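PDB 6P2K: fibronectin type III domain-containing protein from Simiduia agarivorans, which probably hydrolyses the beta-1,4-glucan backbone of xyloglucan as a family 74 glycoside hydrolase, this chain being the catalytic, beta-propeller part of a longer secreted protein. Local coordinates for residues 663-666 with 667-670; 672-675 with 676-679; 642-645 with 646-649; 415-418 with 419-422; 653-656 with 657-660. All coordinates share one frame; numbering follows the deposited sequence.

Contact 1: residues 663-666 with 667-670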
loop_
_atom_site.group_PDB
_atom_site.type_symbol
_atom_site.label_atom_id
_atom_site.label_comp_id
_atom_site.label_asym_id
_atom_site.label_seq_id
_atom_site.Cartn_x
_atom_site.Cartn_y
_atom_site.Cartn_z
ATOM N N ILE B 663 -27.492 -21.824 -47.221
ATOM C CA ILE B 663 -28.052 -22.758 -46.245
ATOM C C ILE B 663 -29.282 -22.193 -45.540
ATOM O O ILE B 663 -29.968 -22.920 -44.814
ATOM C CB ILE B 663 -26.999 -23.197 -45.210
ATOM C CG1 ILE B 663 -26.525 -22.011 -44.373
ATOM C CG2 ILE B 663 -25.833 -23.905 -45.893
ATOM C CD1 ILE B 663 -25.795 -22.418 -43.104
ATOM N N PHE B 664 -29.579 -20.907 -45.733
ATOM C CA PHE B 664 -30.826 -20.364 -45.201
ATOM C C PHE B 664 -31.245 -19.145 -46.007
ATOM O O PHE B 664 -30.444 -18.228 -46.212
ATOM C CB PHE B 664 -30.704 -19.996 -43.717
ATOM C CG PHE B 664 -32.012 -20.063 -42.977
ATOM C CD1 PHE B 664 -32.738 -21.244 -42.937
ATOM C CD2 PHE B 664 -32.521 -18.947 -42.337
ATOM C CE1 PHE B 664 -33.944 -21.314 -42.260
ATOM C CE2 PHE B 664 -33.726 -19.010 -41.659
ATOM C CZ PHE B 664 -34.438 -20.197 -41.622
ATOM N N THR B 665 -32.497 -19.138 -46.444
ATOM C CA THR B 665 -33.082 -18.089 -47.265
ATOM C C THR B 665 -34.392 -17.631 -46.650
ATOM O O THR B 665 -34.929 -18.280 -45.745
ATOM C CB THR B 665 -33.328 -18.603 -48.693
ATOM O OG1 THR B 665 -34.332 -19.625 -48.659
ATOM C CG2 THR B 665 -32.051 -19.169 -49.290
ATOM N N PRO B 666 -34.935 -16.497 -47.106
ATOM C CA PRO B 666 -36.285 -16.108 -46.660
ATOM C C PRO B 666 -37.339 -17.178 -46.890
ATOM O O PRO B 666 -38.269 -17.300 -46.082
ATOM C CB PRO B 666 -36.570 -14.848 -47.488
ATOM C CG PRO B 666 -35.226 -14.257 -47.722
ATOM C CD PRO B 666 -34.276 -15.416 -47.862
ATOM N N ALA B 667 -37.229 -17.958 -47.970
ATOM C CA ALA B 667 -38.185 -19.036 -48.197
ATOM C C ALA B 667 -38.088 -20.097 -47.106
ATOM O O ALA B 667 -39.111 -20.602 -46.627
ATOM C CB ALA B 667 -37.962 -19.659 -49.574
ATOM N N ASP B 668 -36.864 -20.452 -46.706
ATOM C CA ASP B 668 -36.691 -21.403 -45.612
ATOM C C ASP B 668 -37.284 -20.866 -44.316
ATOM O O ASP B 668 -37.892 -21.616 -43.544
ATOM C CB ASP B 668 -35.211 -21.727 -45.414
ATOM C CG ASP B 668 -34.550 -22.257 -46.666
ATOM O OD1 ASP B 668 -35.212 -22.994 -47.424
ATOM O OD2 ASP B 668 -33.361 -21.939 -46.885
ATOM N N ALA B 669 -37.109 -19.568 -44.058
ATOM C CA ALA B 669 -37.641 -18.976 -42.836
ATOM C C ALA B 669 -39.165 -19.006 -42.823
ATOM O O ALA B 669 -39.778 -19.305 -41.791
ATOM C CB ALA B 669 -37.126 -17.545 -42.683
ATOM N N MET B 670 -39.795 -18.708 -43.961
ATOM C CA MET B 670 -41.253 -18.701 -44.011
ATOM C C MET B 670 -41.827 -20.107 -43.913
ATOM O O MET B 670 -42.963 -20.277 -43.455
ATOM C CB MET B 670 -41.730 -18.013 -45.287
ATOM C CG MET B 670 -41.447 -16.519 -45.310
ATOM S SD MET B 670 -42.137 -15.696 -46.754
ATOM C CE MET B 670 -43.859 -16.167 -46.622
#
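Thr665 and Asp668 form a capping box at the start of helix 666-672, where the chain leaves strand 661-664 of a propeller blade. The polar contacts come first. The backbone N of Thr665 donates to OD2 of Asp668 over 3.0 Å, reaching it from above the carboxylate plane in a bent bond. In return the N of Asp668 gives a weak but fairly straight bond of 3.3 Å to OG1 of Thr665. OG1 can accept it because it stands between its own backbone N and carbonyl carbon (chi1 66°), while Asp668, with CG beside its own N (chi1 -56°), turns its carboxylate back toward Thr665 N. Thr and Asp suit the two places, being short side chains that accept hydrogen bonds, and the helix start probably favours the ionised carboxylate. Pro666 follows well at the first helical position, where no N-H is called for. Ordinary helical bonds then take over, from Ala669 N to Thr665 O and from Met670 N to Pro666 O, both 3.0 Å.

The apolar part follows. Phe664 and Ile663 both face Ile650, a classic beta bulge in the strand. The Phe664 ring slides past the Asp668 side chain, its plane 38° from the carboxylate, and packs against the helix at Ala669, whose small methyl lets it come close. Trp731 stacks on the same phenylalanine, and Tyr707 touches both Phe664 and Ala669. The far ring atoms of Phe664 meet the helix obliquely, with CE1 3.4 Å from CB of Asp668 and CE2 3.8 Å from CB of Ala669.

Contact 2: residues 672-675 with 676-679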
loop_
_atom_site.group_PDB
_atom_site.type_symbol
_atom_site.label_atom_id
_atom_site.label_comp_id
_atom_site.label_asym_id
_atom_site.label_seq_id
_atom_site.Cartn_x
_atom_site.Cartn_y
_atom_site.Cartn_z
ATOM N N VAL B 672 -40.301 -22.610 -42.061
ATOM C CA VAL B 672 -40.099 -23.039 -40.680
ATOM C C VAL B 672 -40.967 -22.228 -39.722
ATOM O O VAL B 672 -41.425 -22.751 -38.699
ATOM C CB VAL B 672 -38.605 -22.935 -40.320
ATOM C CG1 VAL B 672 -38.372 -23.207 -38.840
ATOM C CG2 VAL B 672 -37.791 -23.898 -41.174
ATOM N N ARG B 673 -41.224 -20.959 -40.036
ATOM C CA ARG B 673 -42.056 -20.078 -39.215
ATOM C C ARG B 673 -43.099 -19.437 -40.120
ATOM O O ARG B 673 -42.849 -18.389 -40.732
ATOM C CB ARG B 673 -41.209 -19.023 -38.506
ATOM C CG ARG B 673 -41.985 -18.082 -37.589
ATOM C CD ARG B 673 -41.026 -17.322 -36.687
ATOM N NE ARG B 673 -41.681 -16.264 -35.926
ATOM C CZ ARG B 673 -42.339 -16.456 -34.788
ATOM N NH1 ARG B 673 -42.445 -17.676 -34.275
ATOM N NH2 ARG B 673 -42.897 -15.429 -34.167
ATOM N N PRO B 674 -44.279 -20.048 -40.238
ATOM C CA PRO B 674 -45.314 -19.500 -41.124
ATOM C C PRO B 674 -45.742 -18.107 -40.692
ATOM O O PRO B 674 -45.723 -17.765 -39.506
ATOM C CB PRO B 674 -46.464 -20.505 -40.989
ATOM C CG PRO B 674 -45.805 -21.776 -40.531
ATOM C CD PRO B 674 -44.679 -21.336 -39.646
ATOM N N THR B 675 -46.138 -17.294 -41.677
ATOM C CA THR B 675 -46.588 -15.934 -41.393
ATOM C C THR B 675 -47.789 -15.913 -40.461
ATOM O O THR B 675 -48.108 -14.856 -39.906
ATOM C CB THR B 675 -46.919 -15.202 -42.694
ATOM O OG1 THR B 675 -47.996 -15.868 -43.363
ATOM C CG2 THR B 675 -45.703 -15.188 -43.615
ATOM N N SER B 676 -48.448 -17.054 -40.267
ATOM C CA SER B 676 -49.485 -17.197 -39.258
ATOM C C SER B 676 -49.041 -16.743 -37.868
ATOM O O SER B 676 -49.897 -16.443 -37.032
ATOM C CB SER B 676 -49.934 -18.660 -39.221
ATOM O OG SER B 676 -49.271 -19.355 -38.169
ATOM N N ASN B 677 -47.738 -16.725 -37.592
ATOM C CA ASN B 677 -47.235 -16.358 -36.270
ATOM C C ASN B 677 -47.129 -14.851 -36.054
ATOM O O ASN B 677 -46.922 -14.415 -34.914
ATOM C CB ASN B 677 -45.862 -17.000 -36.036
ATOM C CG ASN B 677 -45.936 -18.507 -35.974
ATOM O OD1 ASN B 677 -46.246 -19.078 -34.932
ATOM N ND2 ASN B 677 -45.677 -19.161 -37.102
ATOM N N LEU B 678 -47.276 -14.052 -37.105
ATOM C CA LEU B 678 -47.016 -12.619 -37.062
ATOM C C LEU B 678 -48.336 -11.865 -37.096
ATOM O O LEU B 678 -49.089 -11.969 -38.070
ATOM C CB LEU B 678 -46.128 -12.203 -38.231
ATOM C CG LEU B 678 -44.879 -13.066 -38.371
ATOM C CD1 LEU B 678 -44.152 -12.690 -39.633
ATOM C CD2 LEU B 678 -43.976 -12.909 -37.152
ATOM N N VAL B 679 -48.609 -11.107 -36.032
ATOM C CA VAL B 679 -49.839 -10.333 -35.954
ATOM C C VAL B 679 -49.862 -9.215 -36.988
ATOM O O VAL B 679 -50.940 -8.720 -37.335
ATOM C CB VAL B 679 -50.011 -9.777 -34.526
ATOM C CG1 VAL B 679 -49.047 -8.623 -34.279
ATOM C CG2 VAL B 679 -51.449 -9.351 -34.276
#
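Asn677 folds back on Pro674, its ND2 giving a 2.8 Å bond to Pro674 O that lies in the carbonyl plane and uses a lone pair. The same oxygen also takes the backbone N of Asn677 at 3.0 Å, this donor standing above the carbonyl plane. Two N-H groups of one residue thus grip a single carbonyl, and because the acceptor also lies near the amide plane of Asn677, the side-chain amide has its rotation fixed. The Asn677 side chain is short enough to make this return.

Arg673 also packs on Asn677. Its guanidinium stacks on the asparagine amide, the two planes 20° apart, and CB of Asn677 lies over the centre of the guanidinium, 3.7 Å above its plane. Arg673 reaches there as an extended chain with CG trans to the backbone N (chi1 -178°), and NH2 also comes to 4.1 Å from CD2 of Leu678.

Beyond this shell the backbone sets the frame. Residues 675-677 make a short 3-10 turn in the loop between helices 666-672 and 681-684, and Leu678 N closes on Thr675 O at 3.0 Å. Pro674 suits the approach to the turn, since its ring restricts the backbone and its CD packs 3.5 Å from ND2 of Asn677. Farther out, Asp733 holds Arg673 NH1 in a salt bridge, while the hydroxyl of Tyr716 bonds Arg673 O. The chemistry implies a division of labour: the salt bridge to Asp733 probably balances much of the arginine's charge, while a flat face of the guanidinium packs on the turn.

Contact 3: residues 642-645 with 646-649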
loop_
_atom_site.group_PDB
_atom_site.type_symbol
_atom_site.label_atom_id
_atom_site.label_comp_id
_atom_site.label_asym_id
_atom_site.label_seq_id
_atom_site.Cartn_x
_atom_site.Cartn_y
_atom_site.Cartn_z
ATOM N N LEU B 642 -25.543 -16.994 -56.021
ATOM C CA LEU B 642 -25.790 -16.765 -54.603
ATOM C C LEU B 642 -26.662 -15.550 -54.336
ATOM O O LEU B 642 -27.525 -15.600 -53.457
ATOM C CB LEU B 642 -24.455 -16.615 -53.852
ATOM C CG LEU B 642 -23.544 -17.846 -53.829
ATOM C CD1 LEU B 642 -22.147 -17.469 -53.364
ATOM C CD2 LEU B 642 -24.122 -18.945 -52.946
ATOM N N THR B 643 -26.460 -14.458 -55.069
ATOM C CA THR B 643 -27.285 -13.270 -54.897
ATOM C C THR B 643 -28.737 -13.569 -55.252
ATOM O O THR B 643 -29.026 -14.292 -56.210
ATOM C CB THR B 643 -26.756 -12.133 -55.774
ATOM O OG1 THR B 643 -25.424 -11.795 -55.369
ATOM C CG2 THR B 643 -27.647 -10.901 -55.664
ATOM N N ASP B 644 -29.665 -13.013 -54.454
ATOM C CA ASP B 644 -31.103 -13.101 -54.722
ATOM C C ASP B 644 -31.726 -11.764 -54.318
ATOM O O ASP B 644 -32.304 -11.625 -53.238
ATOM C CB ASP B 644 -31.744 -14.277 -53.985
ATOM C CG ASP B 644 -33.254 -14.318 -54.154
ATOM O OD1 ASP B 644 -33.741 -14.016 -55.267
ATOM O OD2 ASP B 644 -33.950 -14.649 -53.172
ATOM N N GLY B 645 -31.605 -10.776 -55.203
ATOM C CA GLY B 645 -32.149 -9.458 -54.927
ATOM C C GLY B 645 -31.504 -8.839 -53.704
ATOM O O GLY B 645 -30.309 -9.012 -53.440
ATOM N N ASN B 646 -32.307 -8.108 -52.936
ATOM C CA ASN B 646 -31.851 -7.523 -51.686
ATOM C C ASN B 646 -32.104 -8.431 -50.490
ATOM O O ASN B 646 -32.020 -7.966 -49.349
ATOM C CB ASN B 646 -32.520 -6.164 -51.466
ATOM C CG ASN B 646 -32.071 -5.124 -52.479
ATOM O OD1 ASN B 646 -30.940 -5.160 -52.965
ATOM N ND2 ASN B 646 -32.961 -4.194 -52.804
ATOM N N ASN B 647 -32.403 -9.709 -50.723
ATOM C CA ASN B 647 -32.673 -10.634 -49.628
ATOM C C ASN B 647 -31.379 -11.031 -48.929
ATOM O O ASN B 647 -30.402 -11.420 -49.579
ATOM C CB ASN B 647 -33.381 -11.883 -50.147
ATOM C CG ASN B 647 -34.822 -11.621 -50.535
ATOM O OD1 ASN B 647 -35.545 -10.900 -49.844
ATOM N ND2 ASN B 647 -35.249 -12.209 -51.649
ATOM N N TRP B 648 -31.372 -10.939 -47.604
ATOM C CA TRP B 648 -30.242 -11.427 -46.827
ATOM C C TRP B 648 -30.353 -12.935 -46.658
ATOM O O TRP B 648 -31.452 -13.478 -46.512
ATOM C CB TRP B 648 -30.186 -10.746 -45.461
ATOM C CG TRP B 648 -29.754 -9.315 -45.527
ATOM C CD1 TRP B 648 -30.135 -8.383 -46.449
ATOM C CD2 TRP B 648 -28.857 -8.652 -44.633
ATOM N NE1 TRP B 648 -29.533 -7.179 -46.182
ATOM C CE2 TRP B 648 -28.743 -7.316 -45.071
ATOM C CE3 TRP B 648 -28.140 -9.055 -43.503
ATOM C CZ2 TRP B 648 -27.934 -6.383 -44.422
ATOM C CZ3 TRP B 648 -27.342 -8.130 -42.858
ATOM C CH2 TRP B 648 -27.244 -6.808 -43.320
ATOM N N GLN B 649 -29.207 -13.612 -46.693
ATOM C CA GLN B 649 -29.157 -15.065 -46.632
ATOM C C GLN B 649 -28.002 -15.486 -45.736
ATOM O O GLN B 649 -27.116 -14.690 -45.416
ATOM C CB GLN B 649 -28.986 -15.682 -48.030
ATOM C CG GLN B 649 -29.939 -15.137 -49.086
ATOM C CD GLN B 649 -29.544 -15.534 -50.501
ATOM O OE1 GLN B 649 -30.373 -16.006 -51.279
ATOM N NE2 GLN B 649 -28.274 -15.339 -50.838
HETATM O O HOH W 1 -29.192 -11.170 -52.030
HETATM O O HOH W 2 -33.193 -15.894 -51.210
#
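Leu642 meets Gln649 through its backbone, its O accepting from Gln649 NE2 over a short 2.7 Å in a nearly straight bond (166°). The donor is tilted from the Leu642 carbonyl plane, whereas the acceptor lies in the amide plane of the glutamine. Gln649 spans the gap because its chain is extended beyond CG, a length suited to bridging the two arms. The other atom of the amide, OE1, is 3.5 Å from CB of Asp644 and takes a bond from Lys662, so each polar atom of this buried amide has a partner.

Asp644 comes next. With CG opposite the backbone N (chi1 175°), its OD2 receives Asn647 ND2 at 3.2 Å, from well above the carboxylate plane; the amide and carboxylate planes are 53° apart. Asp644 also opens a type II' beta turn, its O taking Asn647 N at 3.2 Å. This turn reverses the chain just ahead of strand 648-653 in the propeller blade.

Gly645 occupies the second position of that turn, where positive phi favours glycine and a CB would clash with Asn646 N. Asn646, in the third position, turns its OD1 to Lys636. A water inside the loop accepts from Asp644 N and donates to Gly645 O at 2.8 Å and to Asn647 O at 2.7 Å, linking three backbone groups that face inward.

Contact 4: residues 415-418 with 419-422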
loop_
_atom_site.group_PDB
_atom_site.type_symbol
_atom_site.label_atom_id
_atom_site.label_comp_id
_atom_site.label_asym_id
_atom_site.label_seq_id
_atom_site.Cartn_x
_atom_site.Cartn_y
_atom_site.Cartn_z
ATOM N N GLN B 415 -22.813 -5.007 -21.344
ATOM C CA GLN B 415 -23.563 -4.607 -22.528
ATOM C C GLN B 415 -22.962 -3.316 -23.062
ATOM O O GLN B 415 -22.838 -2.337 -22.322
ATOM C CB GLN B 415 -25.042 -4.371 -22.217
ATOM C CG GLN B 415 -25.871 -5.579 -21.867
ATOM C CD GLN B 415 -27.336 -5.208 -21.707
ATOM O OE1 GLN B 415 -27.927 -4.580 -22.590
ATOM N NE2 GLN B 415 -27.927 -5.574 -20.572
ATOM N N GLY B 416 -22.583 -3.318 -24.337
ATOM C CA GLY B 416 -22.206 -2.084 -24.995
ATOM C C GLY B 416 -23.431 -1.427 -25.595
ATOM O O GLY B 416 -24.103 -2.026 -26.439
ATOM N N GLN B 417 -23.747 -0.209 -25.172
ATOM C CA GLN B 417 -25.009 0.414 -25.535
ATOM C C GLN B 417 -24.785 1.763 -26.202
ATOM O O GLN B 417 -23.733 2.392 -26.060
ATOM C CB GLN B 417 -25.906 0.597 -24.300
ATOM C CG GLN B 417 -26.302 -0.715 -23.629
ATOM C CD GLN B 417 -27.303 -0.518 -22.509
ATOM O OE1 GLN B 417 -27.697 0.608 -22.201
ATOM N NE2 GLN B 417 -27.721 -1.616 -21.892
ATOM N N ALA B 418 -25.799 2.191 -26.947
ATOM C CA ALA B 418 -25.911 3.582 -27.347
ATOM C C ALA B 418 -26.517 4.383 -26.203
ATOM O O ALA B 418 -27.277 3.853 -25.386
ATOM C CB ALA B 418 -26.771 3.718 -28.606
ATOM N N ASP B 419 -26.144 5.662 -26.132
ATOM C CA ASP B 419 -26.623 6.597 -25.114
ATOM C C ASP B 419 -26.124 6.270 -23.708
ATOM O O ASP B 419 -25.671 7.169 -22.995
ATOM C CB ASP B 419 -28.155 6.664 -25.115
ATOM C CG ASP B 419 -28.708 7.387 -26.327
ATOM O OD1 ASP B 419 -28.062 8.347 -26.790
ATOM O OD2 ASP B 419 -29.792 6.996 -26.811
ATOM N N ASN B 420 -26.207 5.005 -23.287
ATOM C CA ASN B 420 -25.864 4.618 -21.922
ATOM C C ASN B 420 -24.491 3.966 -21.797
ATOM O O ASN B 420 -24.096 3.605 -20.683
ATOM C CB ASN B 420 -26.930 3.681 -21.358
ATOM C CG ASN B 420 -28.334 4.215 -21.560
ATOM O OD1 ASN B 420 -28.641 5.349 -21.188
ATOM N ND2 ASN B 420 -29.193 3.401 -22.159
ATOM N N GLY B 421 -23.775 3.780 -22.904
ATOM C CA GLY B 421 -22.359 3.440 -22.833
ATOM C C GLY B 421 -22.060 2.090 -22.204
ATOM O O GLY B 421 -22.656 1.064 -22.547
ATOM N N LEU B 422 -21.094 2.088 -21.287
ATOM C CA LEU B 422 -20.602 0.869 -20.646
ATOM C C LEU B 422 -21.587 0.444 -19.565
ATOM O O LEU B 422 -21.595 1.000 -18.467
ATOM C CB LEU B 422 -19.216 1.098 -20.049
ATOM C CG LEU B 422 -18.093 1.613 -20.955
ATOM C CD1 LEU B 422 -16.985 2.248 -20.127
ATOM C CD2 LEU B 422 -17.532 0.492 -21.819
#
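Gln417 and Asn420 join their side-chain amides, Asn420 ND2 giving a 3.2 Å bond to Gln417 OE1. The acceptor lies in the asparagine's amide plane and is approached almost end-on to its carbonyl, although the two amide planes stand 69° apart. The glutamine reaches out as an extended chain from a chi1 of -62°, which sets CG beside its own N and trans to its carbonyl carbon. Its NE2 is then placed to donate to Gln415 OE1 at 3.1 Å, from above that amide's plane. Glutamine suits this place because it can accept at one end and donate at the other; Gln415 is held in turn by Thr403 and Asn10. Asn420 is gripped from several sides too, its OD1 taking Gln355 NE2 and its ND2 also reaching Gly14 O, so these buried amides do not lack partners.

The backbone turns tightly beneath them. Asp419 has positive phi and crowds its CB to 3.0 Å from Ala418 O, a strained conformation that lets Asn420 N bond the same oxygen at 2.6 Å. OD1 of Asp419 accepts from Gly471 N. Gly421, also at positive phi, suits the return into the strand, where its O takes Gln417 N at 3.1 Å. Altogether this is a beta hairpin of strands 412-417 and 421-425 closed through a classic gamma turn, lying beside the zinc ligand Asp405, whose backbone pairs with Gly416.

Contact 5: residues 653-656 with 657-660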
loop_
_atom_site.group_PDB
_atom_site.type_symbol
_atom_site.label_atom_id
_atom_site.label_comp_id
_atom_site.label_asym_id
_atom_site.label_seq_id
_atom_site.Cartn_x
_atom_site.Cartn_y
_atom_site.Cartn_z
ATOM N N SER B 653 -19.182 -21.687 -45.758
ATOM C CA SER B 653 -17.994 -22.173 -46.439
ATOM C C SER B 653 -17.163 -22.979 -45.454
ATOM O O SER B 653 -17.018 -22.589 -44.290
ATOM C CB SER B 653 -17.148 -21.020 -47.003
ATOM O OG SER B 653 -15.816 -21.450 -47.251
ATOM N N THR B 654 -16.616 -24.100 -45.923
ATOM C CA THR B 654 -15.711 -24.912 -45.121
ATOM C C THR B 654 -14.282 -24.883 -45.647
ATOM O O THR B 654 -13.458 -25.699 -45.222
ATOM C CB THR B 654 -16.207 -26.356 -45.046
ATOM O OG1 THR B 654 -16.357 -26.884 -46.373
ATOM C CG2 THR B 654 -17.545 -26.425 -44.323
ATOM N N ASP B 655 -13.961 -23.961 -46.553
ATOM C CA ASP B 655 -12.606 -23.816 -47.078
ATOM C C ASP B 655 -12.186 -22.351 -47.069
ATOM O O ASP B 655 -11.646 -21.824 -48.044
ATOM C CB ASP B 655 -12.481 -24.425 -48.478
ATOM C CG ASP B 655 -13.483 -23.855 -49.470
ATOM O OD1 ASP B 655 -14.276 -22.964 -49.097
ATOM O OD2 ASP B 655 -13.476 -24.307 -50.635
ATOM N N GLU B 656 -12.435 -21.679 -45.944
ATOM C CA GLU B 656 -11.969 -20.311 -45.704
ATOM C C GLU B 656 -12.420 -19.340 -46.794
ATOM O O GLU B 656 -11.690 -18.412 -47.154
ATOM C CB GLU B 656 -10.444 -20.270 -45.548
ATOM C CG GLU B 656 -9.932 -21.057 -44.351
ATOM C CD GLU B 656 -8.574 -20.579 -43.862
ATOM O OE1 GLU B 656 -7.991 -21.253 -42.986
ATOM O OE2 GLU B 656 -8.090 -19.534 -44.355
ATOM N N GLY B 657 -13.620 -19.544 -47.333
ATOM C CA GLY B 657 -14.206 -18.603 -48.264
ATOM C C GLY B 657 -13.905 -18.839 -49.727
ATOM O O GLY B 657 -14.264 -17.993 -50.554
ATOM N N GLN B 658 -13.257 -19.951 -50.080
ATOM C CA GLN B 658 -13.022 -20.235 -51.493
ATOM C C GLN B 658 -14.318 -20.609 -52.203
ATOM O O GLN B 658 -14.548 -20.191 -53.344
ATOM C CB GLN B 658 -11.984 -21.345 -51.649
ATOM C CG GLN B 658 -10.588 -20.952 -51.201
ATOM C CD GLN B 658 -9.597 -22.087 -51.330
ATOM O OE1 GLN B 658 -9.744 -22.962 -52.181
ATOM N NE2 GLN B 658 -8.577 -22.080 -50.480
ATOM N N ASN B 659 -15.177 -21.385 -51.543
ATOM C CA ASN B 659 -16.449 -21.813 -52.107
ATOM C C ASN B 659 -17.532 -21.705 -51.043
ATOM O O ASN B 659 -17.300 -22.048 -49.880
ATOM C CB ASN B 659 -16.371 -23.251 -52.628
ATOM C CG ASN B 659 -15.377 -23.406 -53.759
ATOM O OD1 ASN B 659 -15.690 -23.135 -54.918
ATOM N ND2 ASN B 659 -14.172 -23.854 -53.430
ATOM N N TRP B 660 -18.716 -21.247 -51.448
ATOM C CA TRP B 660 -19.817 -20.986 -50.531
ATOM C C TRP B 660 -21.059 -21.770 -50.936
ATOM O O TRP B 660 -21.234 -22.138 -52.102
ATOM C CB TRP B 660 -20.159 -19.492 -50.493
ATOM C CG TRP B 660 -19.043 -18.620 -50.014
ATOM C CD1 TRP B 660 -18.005 -18.130 -50.755
ATOM C CD2 TRP B 660 -18.859 -18.118 -48.685
ATOM N NE1 TRP B 660 -17.186 -17.359 -49.969
ATOM C CE2 TRP B 660 -17.687 -17.336 -48.692
ATOM C CE3 TRP B 660 -19.572 -18.255 -47.488
ATOM C CZ2 TRP B 660 -17.211 -16.696 -47.551
ATOM C CZ3 TRP B 660 -19.098 -17.620 -46.357
ATOM C CH2 TRP B 660 -17.931 -16.846 -46.397
HETATM O O HOH W 3 -16.949 -24.558 -48.724
#
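A chi1 of 56° tucks the Asp655 carboxylate between its own N and carbonyl carbon, facing Asn659, while Ser653 holds OG trans to its N (chi1 160°) and points it into the same loop. Asn659 meets the carboxylate twice. Its ND2 gives OD2 an almost linear bond of 2.9 Å on the syn lone pair, and its N reaches OD1 at 3.0 Å. Ser653 OG also donates to Asp655 OD1, at 2.8 Å, and accepts from Gly657 N at 2.9 Å; a small hydroxyl suits this relay. A type I' turn from Asp655 to Gln658 brings these groups together. Gly657 is required there, since a CB would jam against Glu656 O. Trp660 closes the loop, one ring face receiving Ser653 CB in a CH-pi contact, 3.8 Å from the six-membered ring's centroid. The pattern Ser-X-Asp-X-Gly-X-X-Trp is the Asp-box, a recurrent hairpin motif of beta-propellers. It links strands 648-653 and 661-664 at the blade's edge: Trp660 packs on Leu631 and Ser633 of strand 628-634 and bonds Val610 O, while Glu656 reaches strand 582-588 and forms a salt bridge with Arg596.

In the fold
Contact 4 is the buried one, its centre about 11 Å from the centre of the chain, knit by side-chain amides in a hairpin near zinc; it lies at least about 18 Å, between nearest atoms, from the others. Contacts 1, 3 and 5 lie on or next to strands 648-653 and 661-664 of one four-stranded sheet, contact 1 running on into helix 666-672. Contacts 3 and 5 touch through Leu642 and Trp660, and contacts 1 and 3 meet where Pro666 packs on Asn647. Contacts 1 and 5 add aromatic packing to their carboxylate bonds; contact 3, at the surface, is almost wholly polar. Contact 2, another surface loop, follows that helix, its Thr675 packing on Met670.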